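Local coordinates for putative exported protein (Bordetella parapertussis, PDB 3OCJ), which is of unknown function but carries a Rossmann-like methyltransferase domain, suggesting an S-adenosylmethionine-dependent methyltransferase, and holds a bound palmitic acid in the crystal, at residues W70-R73 with L74-Q78; L99-R102 with E103-G106; A244-P247 with H248-Q251. All coordinates share one frame; numbering follows the deposited sequence.

Contact 1. Residues W70-R73 with L74-Q78; sequences WTHR and LVTHQ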
ATOM      1  N   TRP A  70       8.020   0.690  -6.179  1.00 15.69           N
ATOM      2  CA  TRP A  70       7.026  -0.183  -6.788  1.00 16.55           C
ATOM      3  C   TRP A  70       5.583   0.144  -6.413  1.00 16.34           C
ATOM      4  O   TRP A  70       4.666  -0.058  -7.218  1.00 17.31           O
ATOM      5  CB  TRP A  70       7.393  -1.659  -6.588  1.00 15.86           C
ATOM      6  CG  TRP A  70       8.594  -1.979  -7.388  1.00 15.13           C
ATOM      7  CD1 TRP A  70       9.833  -2.289  -6.922  1.00 14.93           C
ATOM      8  CD2 TRP A  70       8.700  -1.928  -8.814  1.00 14.78           C
ATOM      9  NE1 TRP A  70      10.705  -2.464  -7.971  1.00 19.86           N
ATOM     10  CE2 TRP A  70      10.030  -2.248  -9.146  1.00 18.39           C
ATOM     11  CE3 TRP A  70       7.791  -1.658  -9.845  1.00 17.22           C
ATOM     12  CZ2 TRP A  70      10.481  -2.312 -10.465  1.00 20.41           C
ATOM     13  CZ3 TRP A  70       8.242  -1.717 -11.157  1.00 16.59           C
ATOM     14  CH2 TRP A  70       9.573  -2.040 -11.454  1.00 20.68           C
ATOM     15  N   THR A  71       5.366   0.674  -5.213  1.00 15.33           N
ATOM     16  CA  THR A  71       4.051   1.205  -4.890  1.00 16.01           C
ATOM     17  C   THR A  71       3.679   2.318  -5.872  1.00 14.55           C
ATOM     18  O   THR A  71       2.582   2.319  -6.445  1.00 15.55           O
ATOM     19  CB  THR A  71       3.983   1.763  -3.456  1.00 20.69           C
ATOM     20  OG1 THR A  71       4.265   0.716  -2.527  1.00 22.97           O
ATOM     21  CG2 THR A  71       2.589   2.297  -3.171  1.00 29.99           C
ATOM     22  N   HIS A  72       4.597   3.253  -6.079  1.00 16.14           N
ATOM     23  CA  HIS A  72       4.325   4.348  -6.997  1.00 17.09           C
ATOM     24  C   HIS A  72       4.038   3.828  -8.402  1.00 16.11           C
ATOM     25  O   HIS A  72       3.029   4.178  -9.013  1.00 16.74           O
ATOM     26  CB  HIS A  72       5.489   5.329  -7.052  1.00 17.53           C
ATOM     27  CG  HIS A  72       5.322   6.386  -8.098  1.00 20.31           C
ATOM     28  ND1 HIS A  72       4.531   7.500  -7.911  1.00 20.80           N
ATOM     29  CD2 HIS A  72       5.823   6.484  -9.351  1.00 19.55           C
ATOM     30  CE1 HIS A  72       4.558   8.243  -9.003  1.00 20.16           C
ATOM     31  NE2 HIS A  72       5.335   7.652  -9.891  1.00 23.23           N
ATOM     32  N   ARG A  73       4.946   3.006  -8.917  1.00 17.44           N
ATOM     33  CA  ARG A  73       4.848   2.569 -10.304  1.00 17.92           C
ATOM     34  C   ARG A  73       3.599   1.715 -10.512  1.00 20.07           C
ATOM     35  O   ARG A  73       2.922   1.813 -11.535  1.00 20.67           O
ATOM     36  CB  ARG A  73       6.130   1.841 -10.736  1.00 20.03           C
ATOM     37  CG  ARG A  73       7.362   2.738 -10.730  1.00 21.42           C
ATOM     38  CD  ARG A  73       8.649   1.981 -11.073  1.00 24.97           C
ATOM     39  NE  ARG A  73       8.666   1.536 -12.462  1.00 29.67           N
ATOM     40  CZ  ARG A  73       9.758   1.129 -13.097  1.00 32.34           C
ATOM     41  NH1 ARG A  73      10.924   1.108 -12.466  1.00 32.20           N
ATOM     42  NH2 ARG A  73       9.685   0.738 -14.363  1.00 35.25           N
ATOM     43  N   LEU A  74       3.277   0.892  -9.525  1.00 19.81           N
ATOM     44  CA  LEU A  74       2.090   0.067  -9.607  1.00 19.27           C
ATOM     45  C   LEU A  74       0.818   0.905  -9.492  1.00 18.16           C
ATOM     46  O   LEU A  74      -0.094   0.793 -10.321  1.00 22.12           O
ATOM     47  CB  LEU A  74       2.119  -1.013  -8.524  1.00 21.72           C
ATOM     48  CG  LEU A  74       1.003  -2.056  -8.571  1.00 23.29           C
ATOM     49  CD1 LEU A  74       1.034  -2.837  -9.871  1.00 19.02           C
ATOM     50  CD2 LEU A  74       1.121  -2.981  -7.378  1.00 23.64           C
ATOM     51  N   VAL A  75       0.765   1.761  -8.478  0.68 18.20           N
ATOM     52  CA  VAL A  75      -0.453   2.508  -8.207  0.68 16.77           C
ATOM     53  C   VAL A  75      -0.790   3.543  -9.284  0.68 19.78           C
ATOM     54  O   VAL A  75      -1.954   3.738  -9.613  0.68 24.03           O
ATOM     55  CB  VAL A  75      -0.421   3.172  -6.813  0.68 21.53           C
ATOM     56  CG1 VAL A  75      -1.634   4.050  -6.635  0.68 18.46           C
ATOM     57  CG2 VAL A  75      -0.382   2.114  -5.724  0.68 25.11           C
ATOM     58  N   THR A  76       0.227   4.189  -9.846  1.00 17.65           N
ATOM     59  CA  THR A  76       0.003   5.232 -10.839  1.00 17.07           C
ATOM     60  C   THR A  76      -0.036   4.716 -12.284  1.00 17.30           C
ATOM     61  O   THR A  76      -0.267   5.484 -13.220  1.00 21.33           O
ATOM     62  CB  THR A  76       1.039   6.366 -10.733  1.00 19.54           C
ATOM     63  OG1 THR A  76       2.336   5.877 -11.088  1.00 18.68           O
ATOM     64  CG2 THR A  76       1.084   6.911  -9.312  1.00 22.01           C
ATOM     65  N   HIS A  77       0.194   3.419 -12.454  1.00 19.51           N
ATOM     66  CA  HIS A  77       0.096   2.808 -13.778  1.00 17.99           C
ATOM     67  C   HIS A  77      -1.238   3.134 -14.451  1.00 20.72           C
ATOM     68  O   HIS A  77      -2.309   2.906 -13.892  1.00 21.12           O
ATOM     69  CB  HIS A  77       0.287   1.289 -13.696  1.00 19.39           C
ATOM     70  CG  HIS A  77       0.043   0.580 -14.995  1.00 16.87           C
ATOM     71  ND1 HIS A  77       0.955   0.578 -16.026  1.00 20.72           N
ATOM     72  CD2 HIS A  77      -1.016  -0.147 -15.424  1.00 20.76           C
ATOM     73  CE1 HIS A  77       0.465  -0.112 -17.041  1.00 19.77           C
ATOM     74  NE2 HIS A  77      -0.723  -0.572 -16.699  1.00 16.70           N
ATOM     75  N   GLN A  78      -1.168   3.666 -15.665  1.00 20.49           N
ATOM     76  CA  GLN A  78      -2.365   3.903 -16.459  1.00 22.09           C
ATOM     77  C   GLN A  78      -2.631   2.677 -17.328  1.00 20.72           C
ATOM     78  O   GLN A  78      -1.778   2.273 -18.108  1.00 20.74           O
ATOM     79  CB  GLN A  78      -2.183   5.152 -17.319  1.00 23.65           C
ATOM     80  CG  GLN A  78      -1.893   6.411 -16.511  1.00 40.91           C
ATOM     81  CD  GLN A  78      -1.924   7.675 -17.351  1.00 58.99           C
ATOM     82  OE1 GLN A  78      -2.494   7.695 -18.442  1.00 65.66           O
ATOM     83  NE2 GLN A  78      -1.312   8.739 -16.842  1.00 61.33           N
TER
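His-72 and Thr-76, one turn apart on helix 68-76, meet twice, through the backbone and over the imidazole. The carbonyl oxygen His-72 O accepts two hydrogen bonds: Thr-76 N lies 2.9 Å from it, and the hydroxyl Thr-76 OG1 donates to it over 2.8 Å. The two donors reach the oxygen from opposite faces of the carbonyl plane, the hydroxyl standing 40° out of that plane. Thr-76 can make this bond because chi1 of 67° sets OG1 between its own N and carbonyl carbon, turned back toward the preceding turn. The same hydroxyl sits over one face of the His-72 ring, toward the rim, 3.7 Å from NE2, while CG2 of Thr-76 comes equally close to CE1 of His-72. The ring is held from beyond the helix by Ser-131, which bonds its ND1, and by Trp-129, whose ring meets it.

Both segments draw on helix 68-76, and i to i+4 bonding runs through it: Leu-74 N to Trp-70 O at 2.9 Å and Val-75 N to Thr-71 O at 2.8 Å. A threonine hydroxyl bonded to the carbonyl four residues earlier is a common way for this side chain to be accommodated in a helix.

The tightly packed part is made by the buried residues Trp-70, Leu-74 and Val-75. Leu-74 packs against Leu-56, Leu-66, Tyr-92, Val-98 and the bound palmitic acid, and Val-75 packs on helix 96-115. His-72, Arg-73 and Thr-76, by contrast, remain partly open to solvent. From this looser part Arg-73 covers the indole of Trp-70, its guanidinium laying one face over CH2; a bend at chi3 (68°) turns it there, and NH1 forms a salt bridge with Glu-69.

Contact 2. Residues L99-R102 with E103-G106; sequences LATR and ERHG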
ATOM      1  N   LEU A  99      -6.527  -3.642  -8.555  1.00 12.53           N
ATOM      2  CA  LEU A  99      -7.604  -2.729  -8.898  1.00 12.38           C
ATOM      3  C   LEU A  99      -8.033  -1.967  -7.651  1.00 13.38           C
ATOM      4  O   LEU A  99      -8.243  -0.759  -7.701  1.00 13.31           O
ATOM      5  CB  LEU A  99      -8.784  -3.501  -9.482  1.00 13.55           C
ATOM      6  CG  LEU A  99      -8.530  -4.126 -10.856  1.00 15.73           C
ATOM      7  CD1 LEU A  99      -9.632  -5.111 -11.214  1.00 18.42           C
ATOM      8  CD2 LEU A  99      -8.430  -3.038 -11.914  1.00 23.17           C
ATOM      9  N   ALA A 100      -8.115  -2.673  -6.527  1.00 13.09           N
ATOM     10  CA  ALA A 100      -8.540  -2.070  -5.266  1.00 10.48           C
ATOM     11  C   ALA A 100      -7.561  -1.000  -4.759  1.00 11.48           C
ATOM     12  O   ALA A 100      -7.983   0.048  -4.288  1.00 13.10           O
ATOM     13  CB  ALA A 100      -8.756  -3.137  -4.219  1.00 13.30           C
ATOM     14  N   THR A 101      -6.255  -1.254  -4.840  1.00 12.69           N
ATOM     15  CA  THR A 101      -5.332  -0.229  -4.365  1.00 11.13           C
ATOM     16  C   THR A 101      -5.347   1.011  -5.253  1.00 12.05           C
ATOM     17  O   THR A 101      -5.107   2.108  -4.764  1.00 12.21           O
ATOM     18  CB  THR A 101      -3.894  -0.758  -4.110  1.00 11.31           C
ATOM     19  OG1 THR A 101      -3.193   0.185  -3.292  1.00 12.47           O
ATOM     20  CG2 THR A 101      -3.128  -0.958  -5.416  1.00 15.89           C
ATOM     21  N   ARG A 102      -5.627   0.863  -6.555  1.00 12.78           N
ATOM     22  CA  ARG A 102      -5.771   2.057  -7.398  1.00 12.83           C
ATOM     23  C   ARG A 102      -7.033   2.837  -7.058  1.00 11.86           C
ATOM     24  O   ARG A 102      -7.040   4.073  -7.082  1.00 14.20           O
ATOM     25  CB  ARG A 102      -5.740   1.734  -8.898  1.00 14.17           C
ATOM     26  CG  ARG A 102      -4.429   1.164  -9.323  1.00 16.05           C
ATOM     27  CD  ARG A 102      -4.104   1.429 -10.788  1.00 19.15           C
ATOM     28  NE  ARG A 102      -2.882   0.712 -11.083  1.00 22.35           N
ATOM     29  CZ  ARG A 102      -2.845  -0.478 -11.662  1.00 15.78           C
ATOM     30  NH1 ARG A 102      -3.972  -1.058 -12.069  1.00 18.93           N
ATOM     31  NH2 ARG A 102      -1.678  -1.073 -11.854  1.00 19.79           N
ATOM     32  N   GLU A 103      -8.114   2.123  -6.745  1.00 11.81           N
ATOM     33  CA  GLU A 103      -9.329   2.789  -6.283  1.00 12.52           C
ATOM     34  C   GLU A 103      -9.048   3.511  -4.973  1.00 13.10           C
ATOM     35  O   GLU A 103      -9.447   4.659  -4.793  1.00 12.59           O
ATOM     36  CB  GLU A 103     -10.457   1.785  -6.081  1.00 12.45           C
ATOM     37  CG  GLU A 103     -11.026   1.178  -7.349  1.00 13.92           C
ATOM     38  CD  GLU A 103     -12.080   0.152  -7.021  1.00 14.54           C
ATOM     39  OE1 GLU A 103     -13.147   0.567  -6.531  1.00 14.42           O
ATOM     40  OE2 GLU A 103     -11.829  -1.046  -7.231  1.00 19.29           O
ATOM     41  N   ARG A 104      -8.361   2.827  -4.062  1.00 12.40           N
ATOM     42  CA  ARG A 104      -7.982   3.404  -2.778  1.00 12.36           C
ATOM     43  C   ARG A 104      -7.166   4.679  -2.975  1.00 12.42           C
ATOM     44  O   ARG A 104      -7.421   5.679  -2.325  1.00 11.85           O
ATOM     45  CB  ARG A 104      -7.201   2.376  -1.968  1.00 10.81           C
ATOM     46  CG  ARG A 104      -6.609   2.926  -0.666  1.00 10.84           C
ATOM     47  CD  ARG A 104      -5.310   2.180  -0.249  1.00 11.12           C
ATOM     48  NE  ARG A 104      -4.315   2.208  -1.330  1.00 11.14           N
ATOM     49  CZ  ARG A 104      -3.539   3.251  -1.614  1.00 11.78           C
ATOM     50  NH1 ARG A 104      -3.603   4.367  -0.900  1.00 13.81           N
ATOM     51  NH2 ARG A 104      -2.693   3.177  -2.643  1.00 13.91           N
ATOM     52  N   HIS A 105      -6.175   4.634  -3.865  1.00 11.81           N
ATOM     53  CA  HIS A 105      -5.399   5.824  -4.204  1.00 11.64           C
ATOM     54  C   HIS A 105      -6.292   6.997  -4.610  1.00 13.61           C
ATOM     55  O   HIS A 105      -6.050   8.146  -4.222  1.00 12.70           O
ATOM     56  CB  HIS A 105      -4.426   5.478  -5.332  1.00 12.35           C
ATOM     57  CG  HIS A 105      -3.514   6.595  -5.722  1.00 15.93           C
ATOM     58  ND1 HIS A 105      -2.487   7.034  -4.914  1.00 18.00           N
ATOM     59  CD2 HIS A 105      -3.448   7.330  -6.855  1.00 19.85           C
ATOM     60  CE1 HIS A 105      -1.841   8.012  -5.527  1.00 17.69           C
ATOM     61  NE2 HIS A 105      -2.403   8.209  -6.708  1.00 18.26           N
ATOM     62  N   GLY A 106      -7.315   6.713  -5.412  1.00 12.80           N
ATOM     63  CA  GLY A 106      -8.273   7.737  -5.796  1.00 12.76           C
ATOM     64  C   GLY A 106      -9.026   8.296  -4.602  1.00 15.58           C
ATOM     65  O   GLY A 106      -9.257   9.510  -4.511  1.00 15.14           O
TER
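Thr-101 and Arg-104 lie side by side on one flank of helix 96-115, and the arginine grips the threonine hydroxyl with two nitrogens. NE and NH2 of Arg-104 both donate to OG1 of Thr-101, over 3.0 and 3.1 Å, so the oxygen is held side-on at the edge of the guanidinium, only 6° out of its plane. On the threonine side, chi1 of -163° places OG1 opposite its own backbone N, which turns it toward the guanidinium of Arg-104. On the arginine side the chain folds at chi3 (55°), bringing the guanidinium back toward the preceding turn of the helix.

Beneath these side chains runs the i to i+4 ladder that sets their spacing, from Glu-103 N to Leu-99 O through to Gly-106 N, 3.1 Å from Arg-102 O. Glu-103 runs back along the preceding turn, its CG 3.4 Å from Leu-99 O, and its OE1 accepts a hydrogen bond from the backbone N of Arg-292.

Farther out, Phe-108 and Phe-296 both make cation-pi contacts with Arg-104, so that aromatic rings as well as the hydroxyl fix this buried guanidinium. Thr-101 also touches the bound palmitic acid. The helix packs on helix 68-76 through Val-75, while the loop joining strands 286-289 and 298-302 covers it with Asp-291 and Arg-292 near Ala-100 and Glu-103 and with Phe-296 near Thr-101 and Arg-104.

Contact 3. Residues A244-P247 with H248-Q251; sequences AIDP and HDLQ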
ATOM      1  N   ALA A 244     -18.569  -8.044  -7.321  1.00 16.65           N
ATOM      2  CA  ALA A 244     -17.706  -6.985  -7.827  1.00 13.73           C
ATOM      3  C   ALA A 244     -16.312  -7.511  -8.162  1.00 15.24           C
ATOM      4  O   ALA A 244     -15.401  -6.727  -8.419  1.00 17.28           O
ATOM      5  CB  ALA A 244     -17.613  -5.849  -6.809  1.00 17.52           C
ATOM      6  N   ILE A 245     -16.163  -8.836  -8.161  1.00 14.16           N
ATOM      7  CA  ILE A 245     -14.859  -9.470  -8.383  1.00 16.23           C
ATOM      8  C   ILE A 245     -14.975 -10.507  -9.489  1.00 16.33           C
ATOM      9  O   ILE A 245     -15.839 -11.383  -9.438  1.00 18.46           O
ATOM     10  CB  ILE A 245     -14.345 -10.167  -7.108  1.00 15.27           C
ATOM     11  CG1 ILE A 245     -14.295  -9.169  -5.938  1.00 15.48           C
ATOM     12  CG2 ILE A 245     -12.974 -10.798  -7.361  1.00 16.14           C
ATOM     13  CD1 ILE A 245     -14.002  -9.818  -4.581  1.00 17.33           C
ATOM     14  N   ASP A 246     -14.115 -10.417 -10.497  1.00 17.13           N
ATOM     15  CA  ASP A 246     -14.119 -11.428 -11.546  1.00 21.39           C
ATOM     16  C   ASP A 246     -13.611 -12.754 -10.982  1.00 17.89           C
ATOM     17  O   ASP A 246     -12.515 -12.811 -10.420  1.00 17.09           O
ATOM     18  CB  ASP A 246     -13.253 -10.993 -12.729  1.00 21.40           C
ATOM     19  CG  ASP A 246     -13.231 -12.029 -13.836  1.00 23.74           C
ATOM     20  OD1 ASP A 246     -14.152 -12.012 -14.682  1.00 32.62           O
ATOM     21  OD2 ASP A 246     -12.325 -12.880 -13.846  1.00 22.21           O
ATOM     22  N   PRO A 247     -14.401 -13.830 -11.114  1.00 19.02           N
ATOM     23  CA  PRO A 247     -13.977 -15.088 -10.489  1.00 20.37           C
ATOM     24  C   PRO A 247     -12.635 -15.619 -11.002  1.00 19.26           C
ATOM     25  O   PRO A 247     -11.836 -16.091 -10.196  1.00 18.86           O
ATOM     26  CB  PRO A 247     -15.116 -16.051 -10.832  1.00 24.46           C
ATOM     27  CG  PRO A 247     -16.311 -15.168 -11.000  1.00 25.22           C
ATOM     28  CD  PRO A 247     -15.787 -13.902 -11.625  1.00 18.78           C
ATOM     29  N   HIS A 248     -12.386 -15.545 -12.305  1.00 18.63           N
ATOM     30  CA  HIS A 248     -11.136 -16.076 -12.833  1.00 19.72           C
ATOM     31  C   HIS A 248      -9.949 -15.245 -12.368  1.00 18.22           C
ATOM     32  O   HIS A 248      -8.905 -15.794 -11.992  1.00 19.32           O
ATOM     33  CB  HIS A 248     -11.130 -16.138 -14.358  1.00 22.15           C
ATOM     34  CG  HIS A 248      -9.801 -16.541 -14.918  1.00 29.41           C
ATOM     35  ND1 HIS A 248      -9.433 -17.860 -15.083  1.00 30.92           N
ATOM     36  CD2 HIS A 248      -8.732 -15.801 -15.300  1.00 33.44           C
ATOM     37  CE1 HIS A 248      -8.203 -17.912 -15.567  1.00 30.30           C
ATOM     38  NE2 HIS A 248      -7.758 -16.678 -15.709  1.00 32.16           N
ATOM     39  N   ASP A 249     -10.094 -13.922 -12.413  1.00 16.92           N
ATOM     40  CA  ASP A 249      -8.996 -13.057 -11.992  1.00 16.28           C
ATOM     41  C   ASP A 249      -8.693 -13.226 -10.510  1.00 16.96           C
ATOM     42  O   ASP A 249      -7.541 -13.128 -10.097  1.00 15.88           O
ATOM     43  CB  ASP A 249      -9.259 -11.598 -12.339  1.00 16.94           C
ATOM     44  CG  ASP A 249      -9.386 -11.368 -13.834  1.00 18.34           C
ATOM     45  OD1 ASP A 249      -8.843 -12.188 -14.612  1.00 21.47           O
ATOM     46  OD2 ASP A 249     -10.005 -10.360 -14.227  1.00 20.83           O
ATOM     47  N   LEU A 250      -9.719 -13.485  -9.706  1.00 16.25           N
ATOM     48  CA  LEU A 250      -9.485 -13.790  -8.298  1.00 13.68           C
ATOM     49  C   LEU A 250      -8.725 -15.114  -8.138  1.00 17.22           C
ATOM     50  O   LEU A 250      -7.789 -15.209  -7.336  1.00 16.23           O
ATOM     51  CB  LEU A 250     -10.801 -13.823  -7.508  1.00 13.96           C
ATOM     52  CG  LEU A 250     -10.626 -14.141  -6.025  1.00 17.33           C
ATOM     53  CD1 LEU A 250      -9.759 -13.096  -5.317  1.00 19.04           C
ATOM     54  CD2 LEU A 250     -11.993 -14.240  -5.355  1.00 18.82           C
ATOM     55  N   GLN A 251      -9.121 -16.140  -8.893  1.00 17.63           N
ATOM     56  CA  GLN A 251      -8.411 -17.416  -8.844  1.00 17.98           C
ATOM     57  C   GLN A 251      -6.946 -17.216  -9.212  1.00 19.18           C
ATOM     58  O   GLN A 251      -6.050 -17.753  -8.559  1.00 19.14           O
ATOM     59  CB  GLN A 251      -9.040 -18.438  -9.794  1.00 21.61           C
ATOM     60  CG  GLN A 251     -10.417 -18.907  -9.365  1.00 31.79           C
ATOM     61  CD  GLN A 251     -10.993 -19.954 -10.301  1.00 50.89           C
ATOM     62  OE1 GLN A 251     -10.950 -19.803 -11.523  1.00 58.48           O
ATOM     63  NE2 GLN A 251     -11.538 -21.023  -9.731  1.00 54.35           N
TER
HETATM   64  O   HOH W   1     -14.488 -15.103 -14.638  1.00 29.79           O
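Asp-246 and Asp-249 are joined by a capping hydrogen bond: Asp-249 N donates to OD2 of Asp-246 over 2.8 Å in a nearly straight bond of 162°, using the anti lone pair of that oxygen. With chi1 at 180°, the carboxylate of Asp-246 swings forward over the first turn of the helix. Backbone bonding begins at the same place, Leu-250 N reaching Asp-246 O at 3.0 Å and Gln-251 N reaching Pro-247 O at the same separation. A water accepts from His-248 N and donates weakly to OD1 of Asp-246.

The charges are less comfortable. OD2 of Asp-246 lies 3.4 Å from OD2 of Asp-249, the carboxylate planes 39° apart; a salt bridge from Arg-94 to OD1 of Asp-249 probably offsets some of this repulsion.

Across the two segments, apolar contact comes from Ile-245 and Leu-250, CG2 of the isoleucine resting 3.7 Å from CB of the leucine. Trp-240 and Met-242 of the preceding loop add to this buried side, against Ile-245 and Leu-250 respectively.

An aspartate N-cap followed by proline in the first turn, with a hydrophobic staple between Ile-245 and Leu-250, is a classic helix start, here opening helix 247-261.

None of the three contacts closes a long loop; each lies within one continuous stretch, and they follow in series along the chain without nesting or crossing. Contact 1 lies on helix 68-76. Contact 2 follows on helix 96-115, after helix 86-94 has intervened, and the two touch: Leu-74 O takes a probable hydrogen bond from Arg-102 NH2 at 2.9 Å. Together they join helix 68-76 to helix 96-115 beside the palmitic acid. Contact 3 comes much later, beyond the parallel strands of the Rossmann-like sheet, and ties the loop after strand 221-226 to the start of helix 247-261; its nearest atoms stay about 6 Å from contact 2.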